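Local coordinates for protein N-alpha-acetyltransferase 35, NatC auxiliary subunit (Saccharomyces cerevisiae, PDB 6YGA) that serves as the auxiliary subunit of the NatC complex, which acetylates the N-terminal methionine of the L-A virus Gag protein, at residues 238-243 / 348-353; 323-328 / 341-346; 332-337 / 404-409. One frame throughout, in Å; residues are numbered along the deposited sequence.

Overall arrangement
The three contacts differ in depth and in chemistry. Contact 1 is a surface meeting of two loops, polar and aromatic at once: a tyrosine, an arginine and a backbone N-H, with a water alongside. Contact 2, about 13 Å away between centres, is buried and purely apolar, one phenylalanine from each of helices 319-328 and 337-347. Contact 3 lies near the centre of the chain, partly buried, and joins the loop between those two helices to the start of helix 406-429 through an amide. Helix 337-347 runs through the whole set: contact 3 holds the loop leading into it, contact 2 its body, and contact 1 the loop that leaves it.

Contact 1. Residues 238-243 / 348-353; sequences TDYSTK and IRDDRT
Tyr-240 lies flat against the side chain of Arg-349, and most of this surface contact comes from that pair. Ring and guanidinium are nearly parallel, planes 8° apart, their centres separated by 4.4 Å. The two side chains lie head to tail, with the arginine's tip by the tyrosine's CB and its own CB by the phenol OH, which leaves the cation-pi contact off-centre. Over the middle of the ring sits the methylene that precedes the guanidinium, Arg-349 CD, 3.6 Å from the centroid of Tyr-240 in a CH-pi contact. A chain extended from CG to NE lets Arg-349 follow the ring along its length, with CB 3.5 Å from Tyr-240 OH.

Polar contacts lie at both ends. The backbone N of Asp-350 donates to Tyr-240 OH at 3.1 Å, a bent bond of 136°. The Asp-350 carboxylate comes to the same oxygen, OD2 lying 3.2 Å from Tyr-240 OH, with its plane turned well away from the ring. At the other end a water accepts from Arg-349 NH1 at 3.3 Å and gives a weak bond to Tyr-240 O. The arginine is also held from its own side: NE donates to Phe-346 O, and the guanidinium makes a cation-pi contact with the Phe-346 ring.

Both segments leave helices here. Tyr-240, with positive phi, follows helix 235-238, and the type I beta turn from Arg-349 to Arg-352 follows helix 337-347; the arrangement is a loop-to-loop arginine-tyrosine stack between the exits of two helices in an alpha-helical fold.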
loop_
_atom_site.group_PDB
_atom_site.type_symbol
_atom_site.label_atom_id
_atom_site.label_comp_id
_atom_site.label_asym_id
_atom_site.label_seq_id
_atom_site.Cartn_x
_atom_site.Cartn_y
_atom_site.Cartn_z
ATOM N N THR B 238 -17.483 7.156 -18.533
ATOM C CA THR B 238 -18.240 6.816 -19.734
ATOM C C THR B 238 -18.276 7.984 -20.711
ATOM O O THR B 238 -18.090 7.796 -21.919
ATOM C CB THR B 238 -19.661 6.390 -19.364
ATOM O OG1 THR B 238 -20.362 7.500 -18.790
ATOM C CG2 THR B 238 -19.634 5.244 -18.365
ATOM N N ASP B 239 -18.508 9.195 -20.207
ATOM C CA ASP B 239 -18.578 10.387 -21.036
ATOM C C ASP B 239 -17.474 11.388 -20.730
ATOM O O ASP B 239 -17.413 12.436 -21.384
ATOM C CB ASP B 239 -19.946 11.066 -20.870
ATOM C CG ASP B 239 -21.100 10.081 -20.930
ATOM O OD1 ASP B 239 -21.087 9.195 -21.812
ATOM O OD2 ASP B 239 -22.019 10.191 -20.091
ATOM N N TYR B 240 -16.602 11.095 -19.761
ATOM C CA TYR B 240 -15.527 12.004 -19.354
ATOM C C TYR B 240 -16.085 13.370 -18.970
ATOM O O TYR B 240 -15.506 14.414 -19.277
ATOM C CB TYR B 240 -14.454 12.119 -20.440
ATOM C CG TYR B 240 -13.792 10.794 -20.745
ATOM C CD1 TYR B 240 -12.952 10.191 -19.819
ATOM C CD2 TYR B 240 -14.022 10.137 -21.947
ATOM C CE1 TYR B 240 -12.352 8.972 -20.083
ATOM C CE2 TYR B 240 -13.424 8.918 -22.222
ATOM C CZ TYR B 240 -12.590 8.341 -21.286
ATOM O OH TYR B 240 -11.994 7.130 -21.554
ATOM N N SER B 241 -17.225 13.354 -18.286
ATOM C CA SER B 241 -17.878 14.584 -17.869
ATOM C C SER B 241 -17.068 15.277 -16.781
ATOM O O SER B 241 -16.541 14.636 -15.869
ATOM C CB SER B 241 -19.289 14.280 -17.365
ATOM O OG SER B 241 -19.902 15.434 -16.822
ATOM N N THR B 242 -16.963 16.597 -16.893
ATOM C CA THR B 242 -16.313 17.414 -15.879
ATOM C C THR B 242 -17.313 18.157 -15.005
ATOM O O THR B 242 -16.901 18.961 -14.164
ATOM C CB THR B 242 -15.357 18.416 -16.532
ATOM O OG1 THR B 242 -16.085 19.259 -17.433
ATOM C CG2 THR B 242 -14.261 17.685 -17.295
ATOM N N LYS B 243 -18.609 17.910 -15.183
ATOM C CA LYS B 243 -19.621 18.630 -14.425
ATOM C C LYS B 243 -19.609 18.195 -12.965
ATOM O O LYS B 243 -19.361 17.030 -12.644
ATOM C CB LYS B 243 -21.002 18.407 -15.041
ATOM C CG LYS B 243 -21.097 18.861 -16.487
ATOM C CD LYS B 243 -22.402 18.425 -17.125
ATOM C CE LYS B 243 -22.417 18.770 -18.605
ATOM N NZ LYS B 243 -23.645 18.282 -19.291
ATOM N N ILE B 348 -5.664 9.078 -19.135
ATOM C CA ILE B 348 -5.306 8.241 -20.274
ATOM C C ILE B 348 -6.576 7.520 -20.703
ATOM O O ILE B 348 -7.050 6.617 -20.001
ATOM C CB ILE B 348 -4.192 7.250 -19.917
ATOM C CG1 ILE B 348 -3.002 7.999 -19.313
ATOM C CG2 ILE B 348 -3.773 6.445 -21.134
ATOM C CD1 ILE B 348 -1.892 7.098 -18.824
ATOM N N ARG B 349 -7.120 7.901 -21.857
ATOM C CA ARG B 349 -8.502 7.603 -22.197
ATOM C C ARG B 349 -8.610 6.441 -23.188
ATOM O O ARG B 349 -7.620 5.819 -23.580
ATOM C CB ARG B 349 -9.182 8.862 -22.732
ATOM C CG ARG B 349 -9.269 9.968 -21.695
ATOM C CD ARG B 349 -10.102 11.142 -22.168
ATOM N NE ARG B 349 -10.255 12.120 -21.097
ATOM C CZ ARG B 349 -10.897 13.278 -21.217
ATOM N NH1 ARG B 349 -11.458 13.622 -22.369
ATOM N NH2 ARG B 349 -10.979 14.095 -20.175
ATOM N N ASP B 350 -9.852 6.155 -23.598
ATOM C CA ASP B 350 -10.135 4.949 -24.372
ATOM C C ASP B 350 -9.479 4.987 -25.745
ATOM O O ASP B 350 -8.926 3.980 -26.203
ATOM C CB ASP B 350 -11.645 4.763 -24.519
ATOM C CG ASP B 350 -12.310 4.334 -23.233
ATOM O OD1 ASP B 350 -11.671 3.604 -22.447
ATOM O OD2 ASP B 350 -13.474 4.725 -23.010
ATOM N N ASP B 351 -9.540 6.132 -26.425
ATOM C CA ASP B 351 -9.029 6.259 -27.784
ATOM C C ASP B 351 -7.515 6.425 -27.843
ATOM O O ASP B 351 -7.008 6.981 -28.825
ATOM C CB ASP B 351 -9.717 7.427 -28.493
ATOM C CG ASP B 351 -9.634 8.717 -27.704
ATOM O OD1 ASP B 351 -9.357 8.655 -26.489
ATOM O OD2 ASP B 351 -9.856 9.794 -28.298
ATOM N N ARG B 352 -6.797 5.950 -26.825
ATOM C CA ARG B 352 -5.339 6.044 -26.771
ATOM C C ARG B 352 -4.874 7.491 -26.920
ATOM O O ARG B 352 -3.934 7.795 -27.657
ATOM C CB ARG B 352 -4.689 5.143 -27.824
ATOM C CG ARG B 352 -5.007 3.667 -27.652
ATOM C CD ARG B 352 -4.126 2.789 -28.530
ATOM N NE ARG B 352 -2.780 2.630 -27.985
ATOM C CZ ARG B 352 -1.713 3.309 -28.398
ATOM N NH1 ARG B 352 -1.825 4.203 -29.372
ATOM N NH2 ARG B 352 -0.530 3.090 -27.840
ATOM N N THR B 353 -5.558 8.395 -26.223
ATOM C CA THR B 353 -5.188 9.800 -26.172
ATOM C C THR B 353 -5.037 10.231 -24.720
ATOM O O THR B 353 -5.549 9.588 -23.801
ATOM C CB THR B 353 -6.229 10.696 -26.863
ATOM O OG1 THR B 353 -7.446 10.691 -26.107
ATOM C CG2 THR B 353 -6.511 10.211 -28.278
HETATM O O HOH W 1 -13.431 16.028 -21.396
#

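Contact 2. Residues 323-328 / 341-346; sequences YQFAKF and ILFPLF
Phe-325 and Phe-343 reach toward each other from two helices and meet through their CE1 atoms. The closest approach is CE1 of Phe-325 to CE1 of Phe-343, 3.7 Å, and Phe-343 CD1 is nearly as close, 3.8 Å from Phe-325 CE1. Seen from Phe-325, the partner atom arrives at the ring edge, near its plane. The planes are inclined by 37° and the centroids lie 5.8 Å apart, an oblique pair carried by dispersion between CE1 and CD1 of the two rings. In both residues CG stands anti to the backbone N (chi1 179° in Phe-325, 162° in Phe-343), a setting that sends each ring toward the opposite helix.

The pair belongs to a larger aromatic group. Phe-329 meets both rings, lying almost parallel to Phe-325 and inclined to Phe-343, while Phe-347 touches Phe-343 from one turn further along its own helix. Beside it, Ala-326 packs on Trp-398, Tyr-399 and Cys-402 of helix 386-402. Both phenylalanines are buried, and no other protein chain of the assembly touches either helical segment.

Helix 337-347 is kinked at this level, since Pro-344 has no N-H to give to the turn before. What joins the helices is a buried phenylalanine cluster bridging consecutive helices 319-328 and 337-347, in the NAA35-like, TPR-related helical region of the subunit.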
loop_
_atom_site.group_PDB
_atom_site.type_symbol
_atom_site.label_atom_id
_atom_site.label_comp_id
_atom_site.label_asym_id
_atom_site.label_seq_id
_atom_site.Cartn_x
_atom_site.Cartn_y
_atom_site.Cartn_z
ATOM N N TYR B 323 1.936 18.147 -15.498
ATOM C CA TYR B 323 3.059 17.661 -14.703
ATOM C C TYR B 323 2.945 18.125 -13.254
ATOM O O TYR B 323 3.078 17.324 -12.321
ATOM C CB TYR B 323 4.371 18.131 -15.339
ATOM C CG TYR B 323 5.634 17.781 -14.582
ATOM C CD1 TYR B 323 6.276 16.564 -14.779
ATOM C CD2 TYR B 323 6.200 18.684 -13.694
ATOM C CE1 TYR B 323 7.439 16.251 -14.096
ATOM C CE2 TYR B 323 7.359 18.381 -13.007
ATOM C CZ TYR B 323 7.975 17.165 -13.211
ATOM O OH TYR B 323 9.129 16.868 -12.523
ATOM N N GLN B 324 2.672 19.416 -13.049
ATOM C CA GLN B 324 2.522 19.938 -11.693
ATOM C C GLN B 324 1.240 19.446 -11.033
ATOM O O GLN B 324 1.187 19.323 -9.803
ATOM C CB GLN B 324 2.563 21.466 -11.712
ATOM C CG GLN B 324 3.906 22.046 -12.138
ATOM C CD GLN B 324 4.943 22.029 -11.025
ATOM O OE1 GLN B 324 5.117 21.025 -10.334
ATOM N NE2 GLN B 324 5.634 23.149 -10.846
ATOM N N PHE B 325 0.199 19.163 -11.821
ATOM C CA PHE B 325 -0.992 18.544 -11.249
ATOM C C PHE B 325 -0.663 17.168 -10.685
ATOM O O PHE B 325 -1.093 16.823 -9.579
ATOM C CB PHE B 325 -2.104 18.447 -12.295
ATOM C CG PHE B 325 -3.369 17.802 -11.779
ATOM C CD1 PHE B 325 -3.540 16.425 -11.844
ATOM C CD2 PHE B 325 -4.385 18.572 -11.235
ATOM C CE1 PHE B 325 -4.696 15.831 -11.370
ATOM C CE2 PHE B 325 -5.546 17.982 -10.762
ATOM C CZ PHE B 325 -5.700 16.610 -10.829
ATOM N N ALA B 326 0.106 16.371 -11.429
ATOM C CA ALA B 326 0.505 15.060 -10.930
ATOM C C ALA B 326 1.422 15.171 -9.718
ATOM O O ALA B 326 1.419 14.284 -8.860
ATOM C CB ALA B 326 1.189 14.258 -12.035
ATOM N N LYS B 327 2.210 16.244 -9.628
ATOM C CA LYS B 327 3.154 16.361 -8.522
ATOM C C LYS B 327 2.462 16.743 -7.223
ATOM O O LYS B 327 2.987 16.456 -6.142
ATOM C CB LYS B 327 4.240 17.385 -8.856
ATOM C CG LYS B 327 5.241 16.907 -9.890
ATOM C CD LYS B 327 6.428 16.199 -9.246
ATOM C CE LYS B 327 7.319 17.187 -8.504
ATOM N NZ LYS B 327 8.547 16.553 -7.942
ATOM N N PHE B 328 1.290 17.378 -7.300
ATOM C CA PHE B 328 0.668 17.973 -6.127
ATOM C C PHE B 328 -0.715 17.436 -5.780
ATOM O O PHE B 328 -1.124 17.573 -4.623
ATOM C CB PHE B 328 0.559 19.497 -6.296
ATOM C CG PHE B 328 1.862 20.228 -6.125
ATOM C CD1 PHE B 328 2.317 20.574 -4.862
ATOM C CD2 PHE B 328 2.629 20.580 -7.226
ATOM C CE1 PHE B 328 3.513 21.252 -4.697
ATOM C CE2 PHE B 328 3.828 21.260 -7.068
ATOM C CZ PHE B 328 4.270 21.596 -5.801
ATOM N N ILE B 341 -8.020 5.815 -8.522
ATOM C CA ILE B 341 -8.245 4.991 -9.705
ATOM C C ILE B 341 -8.734 5.853 -10.856
ATOM O O ILE B 341 -8.376 5.630 -12.019
ATOM C CB ILE B 341 -9.242 3.861 -9.396
ATOM C CG1 ILE B 341 -8.746 3.005 -8.233
ATOM C CG2 ILE B 341 -9.480 3.000 -10.637
ATOM C CD1 ILE B 341 -9.737 1.935 -7.799
ATOM N N LEU B 342 -9.555 6.858 -10.548
ATOM C CA LEU B 342 -10.211 7.637 -11.591
ATOM C C LEU B 342 -9.206 8.441 -12.406
ATOM O O LEU B 342 -9.337 8.544 -13.633
ATOM C CB LEU B 342 -11.259 8.556 -10.963
ATOM C CG LEU B 342 -12.279 9.164 -11.923
ATOM C CD1 LEU B 342 -13.072 8.061 -12.597
ATOM C CD2 LEU B 342 -13.201 10.116 -11.178
ATOM N N PHE B 343 -8.186 8.997 -11.747
ATOM C CA PHE B 343 -7.269 9.906 -12.433
ATOM C C PHE B 343 -6.565 9.261 -13.625
ATOM O O PHE B 343 -6.652 9.821 -14.731
ATOM C CB PHE B 343 -6.275 10.491 -11.424
ATOM C CG PHE B 343 -5.052 11.075 -12.059
ATOM C CD1 PHE B 343 -5.114 12.271 -12.760
ATOM C CD2 PHE B 343 -3.836 10.427 -11.959
ATOM C CE1 PHE B 343 -3.985 12.801 -13.347
ATOM C CE2 PHE B 343 -2.702 10.951 -12.542
ATOM C CZ PHE B 343 -2.775 12.141 -13.237
ATOM N N PRO B 344 -5.884 8.112 -13.503
ATOM C CA PRO B 344 -5.232 7.560 -14.704
ATOM C C PRO B 344 -6.212 7.177 -15.800
ATOM O O PRO B 344 -5.887 7.328 -16.984
ATOM C CB PRO B 344 -4.467 6.343 -14.162
ATOM C CG PRO B 344 -4.285 6.629 -12.714
ATOM C CD PRO B 344 -5.560 7.304 -12.314
ATOM N N LEU B 345 -7.407 6.697 -15.445
ATOM C CA LEU B 345 -8.398 6.363 -16.465
ATOM C C LEU B 345 -8.984 7.613 -17.106
ATOM O O LEU B 345 -9.285 7.612 -18.305
ATOM C CB LEU B 345 -9.507 5.506 -15.857
ATOM C CG LEU B 345 -9.023 4.183 -15.268
ATOM C CD1 LEU B 345 -10.154 3.451 -14.561
ATOM C CD2 LEU B 345 -8.424 3.328 -16.371
ATOM N N PHE B 346 -9.155 8.679 -16.323
ATOM C CA PHE B 346 -9.611 9.959 -16.850
ATOM C C PHE B 346 -8.515 10.666 -17.638
ATOM O O PHE B 346 -8.809 11.386 -18.598
ATOM C CB PHE B 346 -10.092 10.840 -15.695
ATOM C CG PHE B 346 -10.703 12.142 -16.125
ATOM C CD1 PHE B 346 -12.043 12.210 -16.461
ATOM C CD2 PHE B 346 -9.946 13.300 -16.169
ATOM C CE1 PHE B 346 -12.615 13.404 -16.851
ATOM C CE2 PHE B 346 -10.512 14.499 -16.557
ATOM C CZ PHE B 346 -11.850 14.550 -16.899
#

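Contact 3. Residues 332-337 / 404-409; sequences LEQRHV and QNTCRY. With EDO (1,2-ethanediol), chain X.
Gln-334 reaches across to the first turn of helix 406-429, where Asn-405 is the N-cap; the contact ties a loop between helices to a helix N-terminus. The Gln-334 side chain leaves the backbone with CG anti to N (chi1 -177°) and stays extended beyond CG, so that CB and CG serve as a spacer and the amide alone does the touching. CD lies 3.7 Å from Asn-405 CB, and NE2 is 3.6 Å from that same carbon; the glutamine amide lies alongside Asn-405, amide planes 31° apart. At the tip, OE1 sits 3.5 Å from Asn-405 CB and accepts from Thr-406 N at 3.2 Å; the bond is fairly straight at 156°, but the donor stands above the carbonyl plane.

This takes up one N-H of the helix's first turn. Asn-405 OD1 takes the next two, Cys-407 N and Arg-408 N, while its ND2 donates to Asp-176. Phe-142 of the N-alpha-acetyltransferase 30 chain packs on both Gln-334 and Asn-405, which puts the contact at the interface with that subunit. On another side of the turn, Arg-408, salt-bridged through NE to Glu-175, also holds a 1,2-ethanediol, probably from the crystallisation liquor: Arg-408 NH1 donates to O1 of the diol at 3.0 Å.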
loop_
_atom_site.group_PDB
_atom_site.type_symbol
_atom_site.label_atom_id
_atom_site.label_comp_id
_atom_site.label_asym_id
_atom_site.label_seq_id
_atom_site.Cartn_x
_atom_site.Cartn_y
_atom_site.Cartn_z
ATOM N N LEU B 332 0.017 16.095 -0.647
ATOM C CA LEU B 332 -0.104 16.563 0.728
ATOM C C LEU B 332 -0.761 15.512 1.613
ATOM O O LEU B 332 -0.360 15.325 2.768
ATOM C CB LEU B 332 -0.879 17.875 0.752
ATOM C CG LEU B 332 -0.137 18.994 0.022
ATOM C CD1 LEU B 332 -0.989 20.234 -0.040
ATOM C CD2 LEU B 332 1.184 19.287 0.713
ATOM N N GLU B 333 -1.769 14.816 1.093
ATOM C CA GLU B 333 -2.354 13.681 1.790
ATOM C C GLU B 333 -2.919 12.718 0.759
ATOM O O GLU B 333 -3.219 13.098 -0.377
ATOM C CB GLU B 333 -3.436 14.113 2.789
ATOM C CG GLU B 333 -4.672 14.725 2.157
ATOM C CD GLU B 333 -5.703 15.152 3.186
ATOM O OE1 GLU B 333 -5.374 15.176 4.391
ATOM O OE2 GLU B 333 -6.846 15.464 2.788
ATOM N N GLN B 334 -3.055 11.459 1.167
ATOM C CA GLN B 334 -3.485 10.414 0.250
ATOM C C GLN B 334 -4.946 10.611 -0.140
ATOM O O GLN B 334 -5.823 10.697 0.724
ATOM C CB GLN B 334 -3.280 9.041 0.889
ATOM C CG GLN B 334 -3.624 7.871 -0.017
ATOM C CD GLN B 334 -3.117 6.548 0.524
ATOM O OE1 GLN B 334 -1.984 6.451 0.997
ATOM N NE2 GLN B 334 -3.957 5.523 0.462
ATOM N N ARG B 335 -5.203 10.681 -1.443
ATOM C CA ARG B 335 -6.554 10.890 -1.943
ATOM C C ARG B 335 -7.386 9.618 -1.809
ATOM O O ARG B 335 -6.864 8.510 -1.661
ATOM C CB ARG B 335 -6.526 11.332 -3.408
ATOM C CG ARG B 335 -5.936 12.712 -3.647
ATOM C CD ARG B 335 -6.859 13.811 -3.142
ATOM N NE ARG B 335 -6.337 15.142 -3.443
ATOM C CZ ARG B 335 -6.975 16.276 -3.171
ATOM N NH1 ARG B 335 -8.168 16.246 -2.588
ATOM N NH2 ARG B 335 -6.422 17.440 -3.479
ATOM N N HIS B 336 -8.706 9.796 -1.869
ATOM C CA HIS B 336 -9.626 8.669 -1.843
ATOM C C HIS B 336 -9.296 7.698 -2.973
ATOM O O HIS B 336 -8.869 8.102 -4.060
ATOM C CB HIS B 336 -11.065 9.178 -1.962
ATOM C CG HIS B 336 -12.103 8.162 -1.606
ATOM N ND1 HIS B 336 -12.511 7.176 -2.479
ATOM C CD2 HIS B 336 -12.828 7.984 -0.474
ATOM C CE1 HIS B 336 -13.437 6.433 -1.900
ATOM N NE2 HIS B 336 -13.647 6.902 -0.683
ATOM N N VAL B 337 -9.480 6.402 -2.705
ATOM C CA VAL B 337 -9.049 5.380 -3.655
ATOM C C VAL B 337 -9.827 5.485 -4.964
ATOM O O VAL B 337 -9.273 5.259 -6.047
ATOM C CB VAL B 337 -9.164 3.977 -3.025
ATOM C CG1 VAL B 337 -10.601 3.675 -2.610
ATOM C CG2 VAL B 337 -8.636 2.906 -3.975
ATOM N N GLN B 404 -0.670 6.409 -6.801
ATOM C CA GLN B 404 -0.557 5.252 -5.930
ATOM C C GLN B 404 -0.586 5.696 -4.469
ATOM O O GLN B 404 -0.477 6.883 -4.154
ATOM C CB GLN B 404 0.725 4.474 -6.233
ATOM C CG GLN B 404 0.834 4.006 -7.677
ATOM C CD GLN B 404 -0.363 3.185 -8.110
ATOM O OE1 GLN B 404 -0.798 2.279 -7.398
ATOM N NE2 GLN B 404 -0.915 3.508 -9.275
ATOM N N ASN B 405 -0.742 4.730 -3.563
ATOM C CA ASN B 405 -0.713 5.079 -2.152
ATOM C C ASN B 405 0.703 5.480 -1.737
ATOM O O ASN B 405 1.668 5.346 -2.497
ATOM C CB ASN B 405 -1.241 3.933 -1.284
ATOM C CG ASN B 405 -0.366 2.691 -1.332
ATOM O OD1 ASN B 405 0.758 2.684 -0.826
ATOM N ND2 ASN B 405 -0.894 1.621 -1.913
ATOM N N THR B 406 0.819 5.975 -0.503
ATOM C CA THR B 406 2.057 6.612 -0.061
ATOM C C THR B 406 3.234 5.644 0.003
ATOM O O THR B 406 4.385 6.087 -0.076
ATOM C CB THR B 406 1.845 7.285 1.300
ATOM O OG1 THR B 406 2.981 8.101 1.611
ATOM C CG2 THR B 406 1.659 6.246 2.397
ATOM N N CYS B 407 2.981 4.341 0.127
ATOM C CA CYS B 407 4.050 3.350 0.095
ATOM C C CYS B 407 4.367 2.899 -1.328
ATOM O O CYS B 407 5.537 2.845 -1.716
ATOM C CB CYS B 407 3.678 2.144 0.958
ATOM S SG CYS B 407 3.615 2.496 2.723
ATOM N N ARG B 408 3.336 2.569 -2.112
ATOM C CA ARG B 408 3.563 2.148 -3.491
ATOM C C ARG B 408 4.158 3.272 -4.327
ATOM O O ARG B 408 4.854 3.007 -5.315
ATOM C CB ARG B 408 2.256 1.665 -4.121
ATOM C CG ARG B 408 1.705 0.387 -3.518
ATOM C CD ARG B 408 2.526 -0.819 -3.931
ATOM N NE ARG B 408 1.950 -2.066 -3.440
ATOM C CZ ARG B 408 2.303 -3.271 -3.874
ATOM N NH1 ARG B 408 3.231 -3.390 -4.815
ATOM N NH2 ARG B 408 1.727 -4.356 -3.375
ATOM N N TYR B 409 3.889 4.526 -3.958
ATOM C CA TYR B 409 4.459 5.654 -4.683
ATOM C C TYR B 409 5.980 5.571 -4.706
ATOM O O TYR B 409 6.605 5.700 -5.763
ATOM C CB TYR B 409 3.983 6.965 -4.052
ATOM C CG TYR B 409 4.592 8.219 -4.638
ATOM C CD1 TYR B 409 4.323 8.607 -5.948
ATOM C CD2 TYR B 409 5.420 9.029 -3.872
ATOM C CE1 TYR B 409 4.875 9.764 -6.478
ATOM C CE2 TYR B 409 5.973 10.182 -4.389
ATOM C CZ TYR B 409 5.699 10.546 -5.689
ATOM O OH TYR B 409 6.257 11.700 -6.195
HETATM C C1 EDO X . 5.065 -1.086 -7.440
HETATM O O1 EDO X . 5.349 -2.073 -6.439
HETATM C C2 EDO X . 4.472 0.152 -6.777
HETATM O O2 EDO X . 4.153 1.140 -7.765
#